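Local coordinates for protein glutathionyl-hydroquinone reductase PcpF (Sphingobium chlorophenolicum, PDB 4FQU) that reduces glutathionyl-hydroquinones to hydroquinones with glutathione and takes part in the breakdown of the pollutant pentachlorophenol, at residues A[228-239]-A[252-263]. Numbering follows the deposited sequence.
Sequences DIRLFPTLVRFD and RIADYPNLSRLV
The delta methyl of Ile253 lies over one face of the Phe238 ring in a CH-pi contact, CD1 standing 3.6 Å from the ring centroid and 18° off its normal. At Phe232 the contact is with the ring edge, where the Val263 carbonyl oxygen approaches near the ring plane; one face of this ring rests on Val236 of its own helix. The guanidinium of Arg252 carries the Ala254 methyl over the centre of one face, while its NE and NH2 grip the Asp255 carboxylate side-on in a salt bridge. Across the contact, Asp239 OD1 accepts a hydrogen bond from Ile253 N at 2.8 Å through its syn lone pair. With CG beside its own backbone N (chi1 -65°), Asp239 faces the start of the 3-10 turn 253-255. Further back along the helix, Leu235 meets Val263, Ile253 and Leu259, and Leu231 CD2 reaches Leu262 CD2 at 3.9 Å. The axes of helix 228-239 and helix 257-263 cross at -105°, 10.3 Å apart, within the all-helical C-terminal domain of the GST fold. Helix 226-245 also packs against helices 165-180 and 54-65, the latter from the thioredoxin-like domain, whereas Tyr256, N-cap of helix 257-268, rests on helix 192-212.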
loop_
_atom_site.group_PDB
_atom_site.type_symbol
_atom_site.label_atom_id
_atom_site.label_comp_id
_atom_site.label_asym_id
_atom_site.label_seq_id
_atom_site.Cartn_x
_atom_site.Cartn_y
_atom_site.Cartn_z
ATOM N N ASP A 228 -25.485 -4.516 7.035
ATOM C CA ASP A 228 -24.391 -5.369 6.542
ATOM C C ASP A 228 -24.213 -5.158 5.056
ATOM O O ASP A 228 -23.087 -5.147 4.550
ATOM C CB ASP A 228 -24.642 -6.853 6.815
ATOM C CG ASP A 228 -25.364 -7.092 8.129
ATOM O OD1 ASP A 228 -26.622 -7.027 8.162
ATOM O OD2 ASP A 228 -24.673 -7.334 9.143
ATOM N N ILE A 229 -25.320 -4.982 4.351
ATOM C CA ILE A 229 -25.244 -4.882 2.913
ATOM C C ILE A 229 -24.473 -3.636 2.468
ATOM O O ILE A 229 -23.974 -3.578 1.360
ATOM C CB ILE A 229 -26.637 -4.905 2.324
ATOM C CG1 ILE A 229 -27.282 -6.210 2.689
ATOM C CG2 ILE A 229 -26.598 -4.786 0.835
ATOM C CD1 ILE A 229 -28.382 -6.561 1.790
ATOM N N ARG A 230 -24.359 -2.637 3.317
ATOM C CA ARG A 230 -23.581 -1.480 2.925
ATOM C C ARG A 230 -22.199 -1.522 3.559
ATOM O O ARG A 230 -21.272 -0.840 3.123
ATOM C CB ARG A 230 -24.301 -0.193 3.314
ATOM C CG ARG A 230 -25.652 -0.017 2.669
ATOM C CD ARG A 230 -26.568 0.834 3.519
ATOM N NE ARG A 230 -25.875 1.970 4.084
ATOM C CZ ARG A 230 -26.377 3.193 4.134
ATOM N NH1 ARG A 230 -27.589 3.441 3.620
ATOM N NH2 ARG A 230 -25.647 4.155 4.676
ATOM N N LEU A 231 -22.053 -2.303 4.613
ATOM C CA LEU A 231 -20.733 -2.465 5.163
ATOM C C LEU A 231 -19.918 -3.423 4.293
ATOM O O LEU A 231 -18.725 -3.196 4.053
ATOM C CB LEU A 231 -20.808 -2.990 6.572
ATOM C CG LEU A 231 -19.470 -3.475 7.101
ATOM C CD1 LEU A 231 -18.497 -2.375 7.235
ATOM C CD2 LEU A 231 -19.705 -4.037 8.442
ATOM N N PHE A 232 -20.555 -4.492 3.812
ATOM C CA PHE A 232 -19.826 -5.526 3.097
ATOM C C PHE A 232 -19.054 -5.037 1.871
ATOM O O PHE A 232 -17.938 -5.467 1.642
ATOM C CB PHE A 232 -20.715 -6.703 2.748
ATOM C CG PHE A 232 -20.036 -7.718 1.882
ATOM C CD1 PHE A 232 -19.255 -8.691 2.433
ATOM C CD2 PHE A 232 -20.158 -7.665 0.510
ATOM C CE1 PHE A 232 -18.607 -9.577 1.644
ATOM C CE2 PHE A 232 -19.526 -8.563 -0.280
ATOM C CZ PHE A 232 -18.742 -9.516 0.282
ATOM N N PRO A 233 -19.621 -4.124 1.080
ATOM C CA PRO A 233 -18.836 -3.728 -0.094
ATOM C C PRO A 233 -17.493 -3.111 0.266
ATOM O O PRO A 233 -16.503 -3.275 -0.452
ATOM C CB PRO A 233 -19.737 -2.708 -0.788
ATOM C CG PRO A 233 -21.061 -3.157 -0.503
ATOM C CD PRO A 233 -21.014 -3.702 0.949
ATOM N N THR A 234 -17.446 -2.398 1.380
ATOM C CA THR A 234 -16.190 -1.786 1.763
ATOM C C THR A 234 -15.241 -2.843 2.267
ATOM O O THR A 234 -14.129 -2.952 1.782
ATOM C CB THR A 234 -16.350 -0.669 2.787
ATOM O OG1 THR A 234 -17.058 0.433 2.183
ATOM C CG2 THR A 234 -14.966 -0.203 3.274
ATOM N N LEU A 235 -15.682 -3.640 3.217
ATOM C CA LEU A 235 -14.859 -4.746 3.656
ATOM C C LEU A 235 -14.254 -5.601 2.494
ATOM O O LEU A 235 -13.066 -5.927 2.487
ATOM C CB LEU A 235 -15.655 -5.602 4.642
ATOM C CG LEU A 235 -15.539 -5.178 6.097
ATOM C CD1 LEU A 235 -15.270 -3.735 6.167
ATOM C CD2 LEU A 235 -16.791 -5.545 6.860
ATOM N N VAL A 236 -15.050 -5.952 1.494
ATOM C CA VAL A 236 -14.617 -6.985 0.566
ATOM C C VAL A 236 -13.438 -6.500 -0.287
ATOM O O VAL A 236 -12.651 -7.301 -0.808
ATOM C CB VAL A 236 -15.789 -7.423 -0.298
ATOM C CG1 VAL A 236 -16.002 -6.429 -1.389
ATOM C CG2 VAL A 236 -15.571 -8.821 -0.860
ATOM N N ARG A 237 -13.328 -5.184 -0.398
ATOM C CA ARG A 237 -12.287 -4.537 -1.171
ATOM C C ARG A 237 -11.115 -4.092 -0.289
ATOM O O ARG A 237 -10.087 -3.531 -0.773
ATOM C CB ARG A 237 -12.851 -3.294 -1.843
ATOM C CG ARG A 237 -13.575 -3.555 -3.059
ATOM C CD ARG A 237 -14.592 -2.519 -3.262
ATOM N NE ARG A 237 -15.323 -2.821 -4.474
ATOM C CZ ARG A 237 -16.435 -3.530 -4.516
ATOM N NH1 ARG A 237 -16.992 -4.000 -3.414
ATOM N NH2 ARG A 237 -16.994 -3.766 -5.676
ATOM N N PHE A 238 -11.254 -4.327 1.007
ATOM C CA PHE A 238 -10.372 -3.631 1.941
ATOM C C PHE A 238 -8.915 -4.034 1.888
ATOM O O PHE A 238 -8.075 -3.248 1.483
ATOM C CB PHE A 238 -10.833 -3.795 3.341
ATOM C CG PHE A 238 -10.245 -2.821 4.226
ATOM C CD1 PHE A 238 -9.033 -3.067 4.821
ATOM C CD2 PHE A 238 -10.879 -1.621 4.449
ATOM C CE1 PHE A 238 -8.472 -2.143 5.665
ATOM C CE2 PHE A 238 -10.338 -0.704 5.297
ATOM C CZ PHE A 238 -9.130 -0.960 5.913
ATOM N N ASP A 239 -8.632 -5.258 2.326
ATOM C CA ASP A 239 -7.288 -5.794 2.260
ATOM C C ASP A 239 -6.714 -5.849 0.855
ATOM O O ASP A 239 -5.506 -5.837 0.683
ATOM C CB ASP A 239 -7.234 -7.204 2.835
ATOM C CG ASP A 239 -7.539 -7.244 4.302
ATOM O OD1 ASP A 239 -7.752 -6.178 4.901
ATOM O OD2 ASP A 239 -7.555 -8.360 4.863
ATOM N N ARG A 252 -5.264 -5.217 9.066
ATOM C CA ARG A 252 -6.073 -5.754 7.980
ATOM C C ARG A 252 -7.427 -6.133 8.490
ATOM O O ARG A 252 -7.572 -6.439 9.645
ATOM C CB ARG A 252 -5.398 -6.978 7.397
ATOM C CG ARG A 252 -4.039 -6.672 6.926
ATOM C CD ARG A 252 -3.255 -7.901 6.622
ATOM N NE ARG A 252 -3.256 -8.784 7.761
ATOM C CZ ARG A 252 -3.328 -10.100 7.671
ATOM N NH1 ARG A 252 -3.409 -10.672 6.480
ATOM N NH2 ARG A 252 -3.324 -10.822 8.771
ATOM N N ILE A 253 -8.424 -6.119 7.633
ATOM C CA ILE A 253 -9.689 -6.705 8.033
ATOM C C ILE A 253 -9.444 -8.144 8.476
ATOM O O ILE A 253 -10.176 -8.688 9.329
ATOM C CB ILE A 253 -10.730 -6.718 6.902
ATOM C CG1 ILE A 253 -10.822 -5.351 6.244
ATOM C CG2 ILE A 253 -12.089 -7.143 7.441
ATOM C CD1 ILE A 253 -11.189 -4.304 7.192
ATOM N N ALA A 254 -8.407 -8.750 7.894
ATOM C CA ALA A 254 -7.996 -10.099 8.246
ATOM C C ALA A 254 -7.591 -10.178 9.705
ATOM O O ALA A 254 -7.472 -11.242 10.265
ATOM C CB ALA A 254 -6.864 -10.502 7.402
ATOM N N ASP A 255 -7.376 -9.045 10.342
ATOM C CA ASP A 255 -6.906 -9.095 11.705
ATOM C C ASP A 255 -8.039 -8.885 12.666
ATOM O O ASP A 255 -7.819 -8.782 13.864
ATOM C CB ASP A 255 -5.848 -8.037 11.923
ATOM C CG ASP A 255 -4.633 -8.251 11.059
ATOM O OD1 ASP A 255 -4.157 -9.416 11.032
ATOM O OD2 ASP A 255 -4.157 -7.261 10.434
ATOM N N TYR A 256 -9.252 -8.781 12.132
ATOM C CA TYR A 256 -10.465 -8.584 12.947
ATOM C C TYR A 256 -11.304 -9.822 12.803
ATOM O O TYR A 256 -12.041 -9.943 11.825
ATOM C CB TYR A 256 -11.313 -7.425 12.424
ATOM C CG TYR A 256 -10.813 -6.065 12.767
ATOM C CD1 TYR A 256 -10.946 -5.558 14.040
ATOM C CD2 TYR A 256 -10.230 -5.271 11.798
ATOM C CE1 TYR A 256 -10.491 -4.304 14.352
ATOM C CE2 TYR A 256 -9.770 -4.014 12.089
ATOM C CZ TYR A 256 -9.907 -3.539 13.364
ATOM O OH TYR A 256 -9.454 -2.283 13.623
ATOM N N PRO A 257 -11.173 -10.761 13.743
ATOM C CA PRO A 257 -11.863 -12.042 13.645
ATOM C C PRO A 257 -13.338 -11.866 13.381
ATOM O O PRO A 257 -13.813 -12.379 12.389
ATOM C CB PRO A 257 -11.604 -12.679 14.996
ATOM C CG PRO A 257 -10.973 -11.630 15.795
ATOM C CD PRO A 257 -10.258 -10.758 14.869
ATOM N N ASN A 258 -14.046 -11.119 14.201
ATOM C CA ASN A 258 -15.462 -10.978 13.964
ATOM C C ASN A 258 -15.881 -10.418 12.622
ATOM O O ASN A 258 -16.832 -10.932 12.044
ATOM C CB ASN A 258 -16.126 -10.228 15.083
ATOM C CG ASN A 258 -16.475 -11.122 16.191
ATOM O OD1 ASN A 258 -16.913 -12.249 15.963
ATOM N ND2 ASN A 258 -16.269 -10.662 17.411
ATOM N N LEU A 259 -15.209 -9.373 12.138
ATOM C CA LEU A 259 -15.492 -8.830 10.811
ATOM C C LEU A 259 -15.143 -9.830 9.709
ATOM O O LEU A 259 -15.944 -10.056 8.801
ATOM C CB LEU A 259 -14.734 -7.537 10.562
ATOM C CG LEU A 259 -15.362 -6.442 11.406
ATOM C CD1 LEU A 259 -14.540 -5.164 11.433
ATOM C CD2 LEU A 259 -16.770 -6.167 10.919
ATOM N N SER A 260 -13.953 -10.429 9.784
ATOM C CA SER A 260 -13.495 -11.391 8.779
ATOM C C SER A 260 -14.499 -12.493 8.648
ATOM O O SER A 260 -14.626 -13.076 7.581
ATOM C CB SER A 260 -12.154 -11.995 9.164
ATOM O OG SER A 260 -11.096 -11.200 8.663
ATOM N N ARG A 261 -15.216 -12.768 9.738
ATOM C CA ARG A 261 -16.214 -13.813 9.767
ATOM C C ARG A 261 -17.442 -13.348 8.980
ATOM O O ARG A 261 -17.931 -14.084 8.122
ATOM C CB ARG A 261 -16.539 -14.150 11.215
ATOM C CG ARG A 261 -17.031 -15.571 11.527
ATOM C CD ARG A 261 -17.136 -15.824 13.071
ATOM N NE ARG A 261 -17.537 -14.636 13.864
ATOM C CZ ARG A 261 -18.801 -14.194 14.036
ATOM N NH1 ARG A 261 -19.819 -14.861 13.463
ATOM N NH2 ARG A 261 -19.050 -13.074 14.765
ATOM N N LEU A 262 -17.924 -12.124 9.250
ATOM C CA LEU A 262 -19.043 -11.532 8.504
ATOM C C LEU A 262 -18.754 -11.497 7.003
ATOM O O LEU A 262 -19.604 -11.821 6.181
ATOM C CB LEU A 262 -19.371 -10.121 8.995
ATOM C CG LEU A 262 -20.425 -9.327 8.184
ATOM C CD1 LEU A 262 -21.776 -9.796 8.515
ATOM C CD2 LEU A 262 -20.387 -7.883 8.507
ATOM N N VAL A 263 -17.549 -11.108 6.640
ATOM C CA VAL A 263 -17.180 -11.069 5.241
ATOM C C VAL A 263 -17.203 -12.423 4.571
ATOM O O VAL A 263 -17.629 -12.537 3.427
ATOM C CB VAL A 263 -15.805 -10.507 5.095
ATOM C CG1 VAL A 263 -15.133 -11.054 3.806
ATOM C CG2 VAL A 263 -15.890 -8.986 5.177
#